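Cytolethal distending toxin subunit A (Haemophilus ducreyi, PDB 1SR4) probably forms, with CdtC, a lectin-like heterodimer required for delivery of the genotoxin subunit CdtB into host cells. Local coordinates at residues Q91-G94 and N95-W99. Residues are numbered along the deposited sequence; the frame is centred on the assembly and turned at random.
Sequences QDFG and NIRNW
A bend at chi3 (-61°) in the otherwise extended chain of Arg-97 folds its guanidinium back over the preceding turn and sets NE on the carbonyl of Gly-94. The N-H of Arg-97 NE points almost straight at Gly-94 O, 2.9 Å away (169° at the hydrogen), and the oxygen lies at the edge of the guanidinium, almost in its plane. Gly-94 O also takes a weak bond from Arg-97 N at 3.4 Å, so backbone and side chain of one residue grip a single carbonyl and close the turn. Further out, Arg-97 NH1 is bonded to Asn-87 OD1 and Ser-90 OG, which ties the guanidinium to the start of the loop. Phe-93 leans against the aliphatic part of this arginine, crossing it at about a right angle, with Phe-93 CB 3.6 Å from Arg-97 CD. Ile-96 CG1 comes within 3.4 Å of Phe-93 O, and the extended chi2 then carries Ile-96 CD1 to 3.8 Å from Phe-93 CD2. Tyr-85 meets the Phe-93 ring edge-to-face and Trp-74 also packs on it; both aromatics belong to the region 74-85, thought to mediate binding to target cells. Gly-94, with phi 71°, breaks from the helical angles of Gln-91 to Phe-93. Beyond it, Asn-98 N bonds to Asn-95 O at 3.2 Å, and Asn-114 ND2 bonds to Ile-96 O. The arrangement is a turn with a 3-10 segment at 95-97, fastened by an arginine side chain to a backbone carbonyl, in the loop joining strands 82-86 and 99-103 of the ricin-type beta-trefoil of CdtA.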
loop_
_atom_site.group_PDB
_atom_site.type_symbol
_atom_site.label_atom_id
_atom_site.label_comp_id
_atom_site.label_asym_id
_atom_site.label_seq_id
_atom_site.Cartn_x
_atom_site.Cartn_y
_atom_site.Cartn_z
ATOM N N GLN A 91 22.786 6.264 -14.351
ATOM C CA GLN A 91 21.812 6.685 -15.357
ATOM C C GLN A 91 21.912 5.908 -16.669
ATOM O O GLN A 91 20.908 5.662 -17.327
ATOM C CB GLN A 91 21.947 8.181 -15.646
ATOM C CG GLN A 91 21.675 9.046 -14.438
ATOM C CD GLN A 91 22.942 9.492 -13.778
ATOM O OE1 GLN A 91 23.930 8.728 -13.691
ATOM N NE2 GLN A 91 22.942 10.724 -13.294
ATOM N N ASP A 92 23.121 5.501 -17.029
ATOM C CA ASP A 92 23.327 4.777 -18.273
ATOM C C ASP A 92 22.899 3.319 -18.195
ATOM O O ASP A 92 22.904 2.642 -19.208
ATOM C CB ASP A 92 24.798 4.875 -18.689
ATOM C CG ASP A 92 25.754 4.353 -17.610
ATOM O OD1 ASP A 92 25.468 4.539 -16.409
ATOM O OD2 ASP A 92 26.802 3.779 -17.961
ATOM N N PHE A 93 22.535 2.828 -17.007
ATOM C CA PHE A 93 22.097 1.426 -16.874
ATOM C C PHE A 93 20.713 1.215 -17.487
ATOM O O PHE A 93 20.397 0.137 -17.973
ATOM C CB PHE A 93 22.019 0.994 -15.406
ATOM C CG PHE A 93 23.354 0.728 -14.757
ATOM C CD1 PHE A 93 24.481 1.481 -15.091
ATOM C CD2 PHE A 93 23.449 -0.194 -13.714
ATOM C CE1 PHE A 93 25.673 1.327 -14.390
ATOM C CE2 PHE A 93 24.634 -0.353 -13.005
ATOM C CZ PHE A 93 25.751 0.413 -13.342
ATOM N N GLY A 94 19.869 2.235 -17.443
ATOM C CA GLY A 94 18.548 2.055 -18.014
ATOM C C GLY A 94 17.662 1.130 -17.182
ATOM O O GLY A 94 17.840 0.977 -15.962
ATOM N N ASN A 95 16.715 0.488 -17.846
ATOM C CA ASN A 95 15.745 -0.368 -17.169
ATOM C C ASN A 95 16.224 -1.701 -16.559
ATOM O O ASN A 95 15.393 -2.478 -16.050
ATOM C CB ASN A 95 14.547 -0.605 -18.108
ATOM C CG ASN A 95 13.867 0.697 -18.539
ATOM O OD1 ASN A 95 14.107 1.766 -17.965
ATOM N ND2 ASN A 95 12.998 0.608 -19.551
ATOM N N ILE A 96 17.530 -1.983 -16.591
ATOM C CA ILE A 96 18.018 -3.215 -15.973
ATOM C C ILE A 96 17.983 -3.010 -14.445
ATOM O O ILE A 96 18.237 -3.941 -13.664
ATOM C CB ILE A 96 19.473 -3.550 -16.378
ATOM C CG1 ILE A 96 20.435 -2.484 -15.839
ATOM C CG2 ILE A 96 19.573 -3.676 -17.896
ATOM C CD1 ILE A 96 21.922 -2.822 -16.051
ATOM N N ARG A 97 17.657 -1.781 -14.037
ATOM C CA ARG A 97 17.572 -1.416 -12.613
ATOM C C ARG A 97 16.174 -1.602 -12.013
ATOM O O ARG A 97 16.002 -1.516 -10.794
ATOM C CB ARG A 97 17.999 0.039 -12.440
ATOM C CG ARG A 97 19.467 0.290 -12.784
ATOM C CD ARG A 97 19.770 1.784 -12.770
ATOM N NE ARG A 97 18.964 2.484 -13.766
ATOM C CZ ARG A 97 18.833 3.805 -13.811
ATOM N NH1 ARG A 97 19.464 4.575 -12.923
ATOM N NH2 ARG A 97 18.042 4.358 -14.721
ATOM N N ASN A 98 15.187 -1.863 -12.868
ATOM C CA ASN A 98 13.798 -2.037 -12.449
ATOM C C ASN A 98 13.360 -3.486 -12.465
ATOM O O ASN A 98 13.761 -4.252 -13.329
ATOM C CB ASN A 98 12.847 -1.225 -13.355
ATOM C CG ASN A 98 13.144 0.254 -13.322
ATOM O OD1 ASN A 98 13.349 0.826 -12.252
ATOM N ND2 ASN A 98 13.169 0.887 -14.493
ATOM N N TRP A 99 12.496 -3.836 -11.516
ATOM C CA TRP A 99 12.008 -5.191 -11.390
ATOM C C TRP A 99 10.504 -5.225 -11.214
ATOM O O TRP A 99 9.899 -4.269 -10.714
ATOM C CB TRP A 99 12.631 -5.867 -10.164
ATOM C CG TRP A 99 14.131 -5.794 -10.112
ATOM C CD1 TRP A 99 14.889 -4.776 -9.604
ATOM C CD2 TRP A 99 15.047 -6.784 -10.588
ATOM N NE1 TRP A 99 16.230 -5.075 -9.734
ATOM C CE2 TRP A 99 16.352 -6.305 -10.331
ATOM C CE3 TRP A 99 14.888 -8.035 -11.207
ATOM C CZ2 TRP A 99 17.502 -7.033 -10.666
ATOM C CZ3 TRP A 99 16.036 -8.764 -11.542
ATOM C CH2 TRP A 99 17.325 -8.256 -11.267
#